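Local coordinates for metagenomic carboxyl esterase MGS0156 (Uncultured organism, PDB 5D8M), which probably hydrolyses carboxylic esters, as a likely member of the alpha/beta-hydrolase superfamily, at residues 87-92 / 326-331; 166-171 / 176-181; 186-191 / 232-237; 237-242 / 284-289. All blocks are in the same frame, centred on the assembly; numbering follows the deposited sequence.

Contact 1: residues 87-92 / 326-331; sequences IRLVLV and ALLEAI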
loop_
_atom_site.group_PDB
_atom_site.type_symbol
_atom_site.label_atom_id
_atom_site.label_comp_id
_atom_site.label_asym_id
_atom_site.label_seq_id
_atom_site.Cartn_x
_atom_site.Cartn_y
_atom_site.Cartn_z
ATOM N N ILE A 87 15.899 -8.039 -9.612
ATOM C CA ILE A 87 15.067 -7.312 -8.653
ATOM C C ILE A 87 14.230 -8.302 -7.848
ATOM O O ILE A 87 13.704 -9.259 -8.402
ATOM C CB ILE A 87 14.154 -6.278 -9.363
ATOM C CG1 ILE A 87 15.015 -5.133 -9.889
ATOM C CG2 ILE A 87 13.032 -5.753 -8.425
ATOM C CD1 ILE A 87 14.245 -4.075 -10.639
ATOM N N ARG A 88 14.151 -8.078 -6.541
ATOM C CA ARG A 88 13.261 -8.822 -5.674
ATOM C C ARG A 88 12.252 -7.874 -5.039
ATOM O O ARG A 88 12.623 -6.887 -4.419
ATOM C CB ARG A 88 14.034 -9.569 -4.580
ATOM C CG ARG A 88 13.110 -10.247 -3.564
ATOM C CD ARG A 88 13.928 -11.028 -2.537
ATOM N NE ARG A 88 14.764 -12.046 -3.165
ATOM C CZ ARG A 88 14.356 -13.269 -3.470
ATOM N NH1 ARG A 88 13.118 -13.660 -3.199
ATOM N NH2 ARG A 88 15.185 -14.101 -4.048
ATOM N N LEU A 89 10.978 -8.187 -5.228
ATOM C CA LEU A 89 9.889 -7.473 -4.604
ATOM C C LEU A 89 9.675 -8.061 -3.203
ATOM O O LEU A 89 9.377 -9.246 -3.051
ATOM C CB LEU A 89 8.617 -7.591 -5.449
ATOM C CG LEU A 89 8.766 -7.288 -6.943
ATOM C CD1 LEU A 89 7.439 -7.573 -7.675
ATOM C CD2 LEU A 89 9.221 -5.844 -7.168
ATOM N N VAL A 90 9.898 -7.233 -2.196
ATOM C CA VAL A 90 9.645 -7.597 -0.819
ATOM C C VAL A 90 8.285 -7.032 -0.424
ATOM O O VAL A 90 8.116 -5.820 -0.289
ATOM C CB VAL A 90 10.753 -7.076 0.108
ATOM C CG1 VAL A 90 10.500 -7.562 1.529
ATOM C CG2 VAL A 90 12.131 -7.578 -0.411
ATOM N N LEU A 91 7.329 -7.932 -0.264
ATOM C CA LEU A 91 5.935 -7.614 -0.015
ATOM C C LEU A 91 5.670 -7.497 1.485
ATOM O O LEU A 91 5.940 -8.414 2.219
ATOM C CB LEU A 91 5.034 -8.690 -0.613
ATOM C CG LEU A 91 5.313 -9.094 -2.059
ATOM C CD1 LEU A 91 4.497 -10.357 -2.477
ATOM C CD2 LEU A 91 5.003 -7.916 -2.970
ATOM N N VAL A 92 5.158 -6.357 1.922
ATOM C CA VAL A 92 4.881 -6.143 3.324
ATOM C C VAL A 92 3.430 -5.742 3.497
ATOM O O VAL A 92 3.029 -4.662 3.038
ATOM C CB VAL A 92 5.785 -5.045 3.916
ATOM C CG1 VAL A 92 5.536 -4.898 5.403
ATOM C CG2 VAL A 92 7.266 -5.345 3.611
ATOM N N ALA A 326 -1.488 -7.499 -13.029
ATOM C CA ALA A 326 -1.053 -6.464 -13.954
ATOM C C ALA A 326 -0.483 -5.279 -13.184
ATOM O O ALA A 326 0.536 -4.694 -13.591
ATOM C CB ALA A 326 -2.185 -6.026 -14.832
ATOM N N LEU A 327 -1.135 -4.931 -12.072
ATOM C CA LEU A 327 -0.683 -3.824 -11.232
ATOM C C LEU A 327 0.720 -4.078 -10.693
ATOM O O LEU A 327 1.566 -3.192 -10.766
ATOM C CB LEU A 327 -1.643 -3.583 -10.056
ATOM C CG LEU A 327 -1.332 -2.362 -9.162
ATOM C CD1 LEU A 327 -1.684 -1.024 -9.869
ATOM C CD2 LEU A 327 -2.091 -2.465 -7.817
ATOM N N LEU A 328 0.959 -5.275 -10.145
ATOM C CA LEU A 328 2.254 -5.592 -9.555
ATOM C C LEU A 328 3.347 -5.663 -10.634
ATOM O O LEU A 328 4.461 -5.192 -10.419
ATOM C CB LEU A 328 2.196 -6.909 -8.786
ATOM C CG LEU A 328 3.418 -7.265 -7.935
ATOM C CD1 LEU A 328 3.616 -6.211 -6.833
ATOM C CD2 LEU A 328 3.268 -8.673 -7.319
ATOM N N GLU A 329 3.030 -6.266 -11.782
ATOM C CA GLU A 329 3.966 -6.273 -12.883
ATOM C C GLU A 329 4.288 -4.856 -13.387
ATOM O O GLU A 329 5.452 -4.541 -13.658
ATOM C CB GLU A 329 3.438 -7.145 -14.031
ATOM C CG GLU A 329 4.502 -7.385 -15.093
ATOM C CD GLU A 329 3.968 -8.040 -16.365
ATOM O OE1 GLU A 329 2.977 -8.828 -16.299
ATOM O OE2 GLU A 329 4.537 -7.754 -17.446
ATOM N N ALA A 330 3.278 -3.996 -13.499
ATOM C CA ALA A 330 3.517 -2.613 -13.901
ATOM C C ALA A 330 4.412 -1.896 -12.887
ATOM O O ALA A 330 5.326 -1.149 -13.266
ATOM C CB ALA A 330 2.169 -1.848 -14.080
ATOM N N ILE A 331 4.151 -2.124 -11.604
ATOM C CA ILE A 331 4.995 -1.549 -10.562
ATOM C C ILE A 331 6.457 -1.974 -10.766
ATOM O O ILE A 331 7.334 -1.111 -10.828
ATOM C CB ILE A 331 4.521 -1.972 -9.155
ATOM C CG1 ILE A 331 3.192 -1.286 -8.808
ATOM C CG2 ILE A 331 5.617 -1.730 -8.082
ATOM C CD1 ILE A 331 2.522 -1.952 -7.608
#
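L89 of strand 87-92 and L328 of helix 324-338 mark the closest approach of the two backbones, with 9.3 Å between the CA of L89 and the CA of L328. That is room for two layers of side chain and no direct main-chain bond, a helix laid on one face of a parallel sheet, consistent with an alpha/beta-hydrolase fold. The helix is the last of the chain and comes after strand 290-293 and the short helix 312-316, a placing that resembles the C-terminal helix of that fold. L328 sends CG anti to its backbone N (chi1 -171°), which carries the isobutyl group out from the helix to meet L89 tip to tip. On the strand, L89 has CG beside its own N (chi1 -49°), and its CD1 lies 4.0 Å from L328 CG and 4.1 Å from L328 CD1, so one methyl rests against the fork of the opposing leucine. V90 points to the other face of the strand and packs on I152 and F154 of strand 151-157. V114 of helix 111-116 leans on both L89 and L328 and borders the junction, while helix 34-48 covers another flank of the C-terminal helix through M41, I44 and M45. E329 turns from the strand and is held by H48 and R333. All three leucines are buried, and no polar bond joins the two segments. Two residues on from L89, L91 CD2 lies 4.4 Å from L328 CD1, a looser contact than that of L89.

Contact 2: residues 166-171 / 176-181; sequences EALVSY and ARTAAV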
loop_
_atom_site.group_PDB
_atom_site.type_symbol
_atom_site.label_atom_id
_atom_site.label_comp_id
_atom_site.label_asym_id
_atom_site.label_seq_id
_atom_site.Cartn_x
_atom_site.Cartn_y
_atom_site.Cartn_z
ATOM N N GLU A 166 9.428 3.325 8.863
ATOM C CA GLU A 166 10.026 3.387 10.187
ATOM C C GLU A 166 11.296 2.541 10.238
ATOM O O GLU A 166 12.267 2.913 10.888
ATOM C CB GLU A 166 9.026 2.939 11.264
ATOM C CG GLU A 166 7.808 3.901 11.343
ATOM C CD GLU A 166 7.174 4.043 12.735
ATOM O OE1 GLU A 166 7.618 3.385 13.711
ATOM O OE2 GLU A 166 6.214 4.838 12.844
ATOM N N ALA A 167 11.285 1.409 9.543
ATOM C CA ALA A 167 12.478 0.560 9.469
ATOM C C ALA A 167 13.633 1.305 8.776
ATOM O O ALA A 167 14.767 1.306 9.252
ATOM C CB ALA A 167 12.150 -0.742 8.738
ATOM N N LEU A 168 13.341 1.960 7.661
ATOM C CA LEU A 168 14.387 2.678 6.899
ATOM C C LEU A 168 14.997 3.802 7.722
ATOM O O LEU A 168 16.183 4.068 7.661
ATOM C CB LEU A 168 13.803 3.229 5.592
ATOM C CG LEU A 168 13.428 2.112 4.616
ATOM C CD1 LEU A 168 12.765 2.679 3.403
ATOM C CD2 LEU A 168 14.695 1.365 4.202
ATOM N N VAL A 169 14.168 4.451 8.520
ATOM C CA VAL A 169 14.638 5.495 9.404
ATOM C C VAL A 169 15.425 4.940 10.584
ATOM O O VAL A 169 16.386 5.553 11.037
ATOM C CB VAL A 169 13.457 6.345 9.920
ATOM C CG1 VAL A 169 13.906 7.258 11.055
ATOM C CG2 VAL A 169 12.878 7.172 8.770
ATOM N N SER A 170 15.026 3.780 11.092
ATOM C CA SER A 170 15.681 3.197 12.270
ATOM C C SER A 170 16.980 2.456 11.962
ATOM O O SER A 170 17.885 2.409 12.797
ATOM C CB SER A 170 14.731 2.228 12.977
ATOM O OG SER A 170 13.631 2.937 13.505
ATOM N N TYR A 171 17.067 1.858 10.780
ATOM C CA TYR A 171 18.206 0.992 10.472
ATOM C C TYR A 171 18.931 1.465 9.229
ATOM O O TYR A 171 18.548 1.121 8.130
ATOM C CB TYR A 171 17.721 -0.455 10.297
ATOM C CG TYR A 171 16.884 -0.939 11.465
ATOM C CD1 TYR A 171 17.485 -1.269 12.676
ATOM C CD2 TYR A 171 15.509 -1.078 11.361
ATOM C CE1 TYR A 171 16.739 -1.717 13.752
ATOM C CE2 TYR A 171 14.746 -1.520 12.440
ATOM C CZ TYR A 171 15.365 -1.841 13.631
ATOM O OH TYR A 171 14.626 -2.287 14.709
ATOM N N ALA A 176 20.668 1.436 3.359
ATOM C CA ALA A 176 21.759 1.258 2.396
ATOM C C ALA A 176 21.522 0.044 1.494
ATOM O O ALA A 176 22.037 -0.035 0.392
ATOM C CB ALA A 176 23.073 1.119 3.122
ATOM N N ARG A 177 20.734 -0.900 1.977
ATOM C CA ARG A 177 20.438 -2.132 1.257
ATOM C C ARG A 177 19.255 -1.978 0.271
ATOM O O ARG A 177 19.060 -2.793 -0.633
ATOM C CB ARG A 177 20.127 -3.231 2.280
ATOM C CG ARG A 177 19.823 -4.590 1.715
ATOM C CD ARG A 177 21.076 -5.239 1.133
ATOM N NE ARG A 177 20.726 -6.482 0.455
ATOM C CZ ARG A 177 20.373 -6.555 -0.828
ATOM N NH1 ARG A 177 20.340 -5.453 -1.572
ATOM N NH2 ARG A 177 20.055 -7.732 -1.364
ATOM N N THR A 178 18.457 -0.936 0.466
ATOM C CA THR A 178 17.155 -0.833 -0.196
ATOM C C THR A 178 17.210 0.094 -1.406
ATOM O O THR A 178 17.650 1.238 -1.276
ATOM C CB THR A 178 16.086 -0.317 0.798
ATOM O OG1 THR A 178 15.981 -1.234 1.898
ATOM C CG2 THR A 178 14.711 -0.171 0.126
ATOM N N ALA A 179 16.736 -0.364 -2.562
ATOM C CA ALA A 179 16.676 0.513 -3.737
ATOM C C ALA A 179 15.395 1.370 -3.795
ATOM O O ALA A 179 15.428 2.531 -4.213
ATOM C CB ALA A 179 16.806 -0.289 -5.006
ATOM N N ALA A 180 14.274 0.803 -3.388
ATOM C CA ALA A 180 13.001 1.480 -3.610
ATOM C C ALA A 180 11.930 1.018 -2.653
ATOM O O ALA A 180 11.951 -0.137 -2.192
ATOM C CB ALA A 180 12.540 1.261 -5.054
ATOM N N VAL A 181 11.001 1.928 -2.344
ATOM C CA VAL A 181 9.769 1.581 -1.632
ATOM C C VAL A 181 8.579 2.005 -2.435
ATOM O O VAL A 181 8.463 3.172 -2.779
ATOM C CB VAL A 181 9.650 2.272 -0.270
ATOM C CG1 VAL A 181 8.305 1.898 0.384
ATOM C CG2 VAL A 181 10.845 1.903 0.623
#
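This is buried helix-to-strand packing inside a beta-alpha-beta crossover: helix 159-170 leaves strand 151-157, the short helix 172-177 turns the chain, and strand 178-184 enters the parallel sheet beside strand 151-157. A single helix residue, L168, carries the contact, and its two methyls are divided between two strand residues. CD1 goes to V181, meeting CG2 of V181 tip to tip at 3.5 Å, tight for two carbons. The fit follows from an extended leucine, with CD1 anti to its CA (chi2 176°), so that this branch reaches as far from the helix as it can. The other branch meets T178, whose side chain runs across the leucine at about a right angle; L168 CD2 is 3.7 Å from T178 OG1 and 4.0 Å from T178 CB. The hydroxyl has a polar partner elsewhere: OG1 is hydrogen-bonded to the carbonyl O of L174, which ties T178 back to the short helix before it. V181 places CG1 anti to its backbone N (chi1 178°), leaving CG2 as the methyl that faces the helix. Around the contact, P240 leans on L168 from the loop before strand 244-248, F154 of strand 151-157 packs against T178, and helix 132-143 flanks helix 159-170 through A136 and A167. Strand 178-184 thus runs between strands 151-157 and 244-248, with helix 159-170 packed on one face of the sheet.

Contact 3: residues 186-191 / 232-237; sequences GAIDGS and RFLAEH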
loop_
_atom_site.group_PDB
_atom_site.type_symbol
_atom_site.label_atom_id
_atom_site.label_comp_id
_atom_site.label_asym_id
_atom_site.label_seq_id
_atom_site.Cartn_x
_atom_site.Cartn_y
_atom_site.Cartn_z
ATOM N N GLY A 186 -0.942 2.858 0.944
ATOM C CA GLY A 186 -0.215 2.940 2.190
ATOM C C GLY A 186 -0.761 4.024 3.084
ATOM O O GLY A 186 -1.138 5.099 2.620
ATOM N N ALA A 187 -0.787 3.753 4.378
ATOM C CA ALA A 187 -1.352 4.693 5.346
ATOM C C ALA A 187 -0.310 5.717 5.754
ATOM O O ALA A 187 0.021 5.836 6.934
ATOM C CB ALA A 187 -1.872 3.931 6.585
ATOM N N ILE A 188 0.204 6.463 4.784
ATOM C CA ILE A 188 1.354 7.340 5.039
ATOM C C ILE A 188 1.064 8.379 6.135
ATOM O O ILE A 188 1.868 8.574 7.054
ATOM C CB ILE A 188 1.795 8.052 3.745
ATOM C CG1 ILE A 188 1.978 7.045 2.596
ATOM C CG2 ILE A 188 3.064 8.903 3.990
ATOM C CD1 ILE A 188 2.895 5.849 2.913
ATOM N N ASP A 189 -0.090 9.043 6.048
ATOM C CA ASP A 189 -0.515 9.973 7.085
ATOM C C ASP A 189 -1.476 9.344 8.095
ATOM O O ASP A 189 -2.168 10.055 8.825
ATOM C CB ASP A 189 -1.207 11.195 6.476
ATOM C CG ASP A 189 -0.290 12.032 5.601
ATOM O OD1 ASP A 189 0.950 11.946 5.744
ATOM O OD2 ASP A 189 -0.834 12.808 4.786
ATOM N N GLY A 190 -1.526 8.023 8.145
ATOM C CA GLY A 190 -2.451 7.356 9.044
ATOM C C GLY A 190 -3.869 7.438 8.487
ATOM O O GLY A 190 -4.060 7.545 7.266
ATOM N N SER A 191 -4.859 7.375 9.372
ATOM C CA SER A 191 -6.270 7.501 8.980
ATOM C C SER A 191 -7.043 8.085 10.141
ATOM O O SER A 191 -6.790 7.717 11.293
ATOM C CB SER A 191 -6.857 6.126 8.579
ATOM O OG SER A 191 -8.270 6.223 8.371
ATOM N N ARG A 232 3.676 13.599 12.702
ATOM C CA ARG A 232 4.823 13.911 13.540
ATOM C C ARG A 232 6.080 13.134 13.096
ATOM O O ARG A 232 7.190 13.678 13.089
ATOM C CB ARG A 232 4.487 13.613 15.006
ATOM C CG ARG A 232 5.694 13.425 15.891
ATOM C CD ARG A 232 5.777 14.474 16.939
ATOM N NE ARG A 232 4.702 14.362 17.918
ATOM C CZ ARG A 232 4.627 15.111 19.018
ATOM N NH1 ARG A 232 5.563 16.016 19.270
ATOM N NH2 ARG A 232 3.614 14.960 19.858
ATOM N N PHE A 233 5.903 11.868 12.729
ATOM C CA PHE A 233 7.003 11.068 12.199
ATOM C C PHE A 233 7.616 11.740 10.986
ATOM O O PHE A 233 8.834 11.833 10.881
ATOM C CB PHE A 233 6.530 9.672 11.815
ATOM C CG PHE A 233 7.563 8.851 11.093
ATOM C CD1 PHE A 233 8.561 8.204 11.792
ATOM C CD2 PHE A 233 7.508 8.693 9.712
ATOM C CE1 PHE A 233 9.504 7.409 11.130
ATOM C CE2 PHE A 233 8.449 7.905 9.054
ATOM C CZ PHE A 233 9.429 7.260 9.762
ATOM N N LEU A 234 6.761 12.199 10.071
ATOM C CA LEU A 234 7.241 12.786 8.816
ATOM C C LEU A 234 7.812 14.176 9.055
ATOM O O LEU A 234 8.679 14.612 8.321
ATOM C CB LEU A 234 6.114 12.846 7.778
ATOM C CG LEU A 234 5.731 11.489 7.167
ATOM C CD1 LEU A 234 4.501 11.626 6.281
ATOM C CD2 LEU A 234 6.882 10.943 6.361
ATOM N N ALA A 235 7.307 14.885 10.060
ATOM C CA ALA A 235 7.869 16.190 10.420
ATOM C C ALA A 235 9.252 16.057 11.042
ATOM O O ALA A 235 10.072 16.969 10.931
ATOM C CB ALA A 235 6.938 16.937 11.392
ATOM N N GLU A 236 9.500 14.933 11.712
ATOM C CA GLU A 236 10.687 14.789 12.567
ATOM C C GLU A 236 11.820 13.962 11.958
ATOM O O GLU A 236 12.950 14.047 12.415
ATOM C CB GLU A 236 10.292 14.174 13.920
ATOM C CG GLU A 236 9.487 15.126 14.821
ATOM C CD GLU A 236 9.176 14.532 16.189
ATOM O OE1 GLU A 236 8.811 15.293 17.110
ATOM O OE2 GLU A 236 9.294 13.300 16.347
ATOM N N HIS A 237 11.519 13.153 10.947
ATOM C CA HIS A 237 12.535 12.299 10.337
ATOM C C HIS A 237 12.550 12.420 8.830
ATOM O O HIS A 237 11.571 12.105 8.171
ATOM C CB HIS A 237 12.309 10.819 10.721
ATOM C CG HIS A 237 12.250 10.589 12.197
ATOM N ND1 HIS A 237 13.377 10.534 12.985
ATOM C CD2 HIS A 237 11.199 10.433 13.033
ATOM C CE1 HIS A 237 13.026 10.347 14.244
ATOM N NE2 HIS A 237 11.708 10.279 14.302
#
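S191 OG is gripped twice, by the carbonyl O of L278 and by the backbone N of L193, where it caps the turn into helix 193-196. S191 belongs to the loop between strand 178-184 and helix 193-196, the point at which many alpha/beta hydrolases insert a helical cap; here the chain passes through several helices, among them 227-236, before strand 244-248. The loop meets that helix through I188 and D189, the two middle residues of a type I beta turn from A187 to G190, closed by G190 N bonding A187 O at 2.9 Å. Both side chains receive the same methyl of L234. The leucine is stretched out, CD1 anti to its CA (chi2 173°), and crosses I188 and D189 each at about a right angle. I188 offers CG2, 3.8 Å from L234 CD1, having put that methyl anti to its own N; it also packs on A161 of helix 159-170 and on I286. The backbone of D189 is tied to D283. No hydrogen bond spans the two segments, and the carboxylate of D189 meets L234 by plain van der Waals contact, with OD1 3.6 Å from L234 CD1.

Contact 4: residues 237-242 / 284-289; sequences HRLPAR and AIIPGG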
loop_
_atom_site.group_PDB
_atom_site.type_symbol
_atom_site.label_atom_id
_atom_site.label_comp_id
_atom_site.label_asym_id
_atom_site.label_seq_id
_atom_site.Cartn_x
_atom_site.Cartn_y
_atom_site.Cartn_z
ATOM N N HIS A 237 11.519 13.153 10.947
ATOM C CA HIS A 237 12.535 12.299 10.337
ATOM C C HIS A 237 12.550 12.420 8.830
ATOM O O HIS A 237 11.571 12.105 8.171
ATOM C CB HIS A 237 12.309 10.819 10.721
ATOM C CG HIS A 237 12.250 10.589 12.197
ATOM N ND1 HIS A 237 13.377 10.534 12.985
ATOM C CD2 HIS A 237 11.199 10.433 13.033
ATOM C CE1 HIS A 237 13.026 10.347 14.244
ATOM N NE2 HIS A 237 11.708 10.279 14.302
ATOM N N ARG A 238 13.677 12.846 8.283
ATOM C CA ARG A 238 13.895 12.756 6.855
ATOM C C ARG A 238 13.856 11.298 6.401
ATOM O O ARG A 238 14.442 10.430 7.043
ATOM C CB ARG A 238 15.241 13.378 6.482
ATOM C CG ARG A 238 15.141 14.787 5.985
ATOM N N LEU A 239 13.170 11.014 5.301
ATOM C CA LEU A 239 13.254 9.675 4.733
ATOM C C LEU A 239 14.609 9.561 4.047
ATOM O O LEU A 239 15.081 10.539 3.477
ATOM C CB LEU A 239 12.119 9.419 3.756
ATOM C CG LEU A 239 10.713 9.550 4.349
ATOM C CD1 LEU A 239 9.691 9.263 3.273
ATOM C CD2 LEU A 239 10.531 8.569 5.524
ATOM N N PRO A 240 15.264 8.389 4.137
ATOM C CA PRO A 240 16.594 8.258 3.510
ATOM C C PRO A 240 16.565 8.620 2.027
ATOM O O PRO A 240 15.766 8.055 1.292
ATOM C CB PRO A 240 16.934 6.775 3.700
ATOM C CG PRO A 240 16.188 6.388 4.955
ATOM C CD PRO A 240 14.913 7.213 4.955
ATOM N N ALA A 241 17.434 9.537 1.615
ATOM C CA ALA A 241 17.413 10.101 0.267
ATOM C C ALA A 241 17.877 9.158 -0.841
ATOM O O ALA A 241 17.495 9.339 -1.991
ATOM C CB ALA A 241 18.277 11.369 0.232
ATOM N N ARG A 242 18.723 8.189 -0.522
ATOM C CA ARG A 242 19.236 7.308 -1.557
ATOM C C ARG A 242 18.195 6.248 -1.989
ATOM O O ARG A 242 18.345 5.610 -3.034
ATOM C CB ARG A 242 20.524 6.629 -1.090
ATOM C CG ARG A 242 20.360 5.727 0.133
ATOM C CD ARG A 242 21.470 4.641 0.186
ATOM N NE ARG A 242 21.506 3.846 -1.046
ATOM C CZ ARG A 242 20.604 2.912 -1.348
ATOM N NH1 ARG A 242 19.611 2.670 -0.510
ATOM N NH2 ARG A 242 20.683 2.231 -2.486
ATOM N N ALA A 284 -2.070 9.116 1.394
ATOM C CA ALA A 284 -1.513 7.845 0.949
ATOM C C ALA A 284 -0.369 8.036 -0.027
ATOM O O ALA A 284 -0.044 7.129 -0.825
ATOM C CB ALA A 284 -2.620 6.973 0.303
ATOM N N ILE A 285 0.239 9.218 0.023
ATOM C CA ILE A 285 1.312 9.522 -0.892
ATOM C C ILE A 285 2.562 9.921 -0.124
ATOM O O ILE A 285 2.543 10.865 0.679
ATOM C CB ILE A 285 0.885 10.630 -1.872
ATOM C CG1 ILE A 285 -0.319 10.120 -2.696
ATOM C CG2 ILE A 285 2.063 11.010 -2.799
ATOM C CD1 ILE A 285 -1.058 11.203 -3.465
ATOM N N ILE A 286 3.647 9.192 -0.366
ATOM C CA ILE A 286 4.928 9.492 0.268
ATOM C C ILE A 286 5.513 10.801 -0.288
ATOM O O ILE A 286 5.798 10.901 -1.482
ATOM C CB ILE A 286 5.938 8.338 0.056
ATOM C CG1 ILE A 286 5.363 7.008 0.602
ATOM C CG2 ILE A 286 7.321 8.720 0.635
ATOM C CD1 ILE A 286 6.235 5.722 0.258
ATOM N N PRO A 287 5.698 11.811 0.583
ATOM C CA PRO A 287 6.204 13.094 0.084
ATOM C C PRO A 287 7.637 12.954 -0.450
ATOM O O PRO A 287 8.399 12.133 0.068
ATOM C CB PRO A 287 6.130 14.020 1.313
ATOM C CG PRO A 287 6.131 13.104 2.495
ATOM C CD PRO A 287 5.411 11.841 2.030
ATOM N N GLY A 288 7.966 13.708 -1.493
ATOM C CA GLY A 288 9.280 13.642 -2.123
ATOM C C GLY A 288 9.436 12.448 -3.061
ATOM O O GLY A 288 10.489 12.265 -3.663
ATOM N N GLY A 289 8.392 11.625 -3.171
ATOM C CA GLY A 289 8.426 10.475 -4.052
ATOM C C GLY A 289 7.845 10.690 -5.442
ATOM O O GLY A 289 7.738 11.820 -5.929
#
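Two loops that lead into neighbouring strands of the parallel sheet, 244-248 and 290-293, meet here, and the second ends in a type II beta turn from I286 to G289. The turn is closed by G289 N bonding I286 O at 3.2 Å, with P287 and G288 as its two central residues; G288, the second, has the positive phi (79°) characteristic of that position in a type II turn. L239 reaches toward the turn from the first loop. With CD1 anti to its CA (chi2 180°), the leucine is extended to its full length and delivers that methyl to I286, where CD1 of L239 lies 3.6 Å from CG2 of I286. The side chains meet at a slant, and one pair of methyls makes the main touch. I286 turns CG2 anti to its backbone N, which brings this branch out to the leucine. Past I286, the same leucine methyl only grazes the main chain of the turn, with P287 O 4.5 Å from L239 CD1. Y245 of strand 244-248 packs on both L239 and I286, and S247 OG of that strand is hydrogen-bonded to I286 N. No polar bond crosses between the segments: the junction is small, apolar and partly buried, two loops leading into adjacent parallel strands and packed against Y245 of strand 244-248, consistent with the sheet of an alpha/beta-hydrolase fold.

From the N terminus, strand 87-92 opens contact 1, which closes only at the C-terminal helix and so encloses the other three. Within that span they follow in series. Contact 2 closes the short turn between helix 159-170 and strand 178-184; contact 3 then spans the helical excursion from 186-191 to 232-237, and contact 4 starts at H237, shared with contact 3, and closes at 284-289. Contacts 2, 3 and 4 touch one another: V169 meets F233 and H237, R242 reaches the T178 carbonyl, and the 186-191 loop packs on 284-289. Contact 1 stays apart, about 17 Å from contact 2 between centres, and is joined to it through the common sheet.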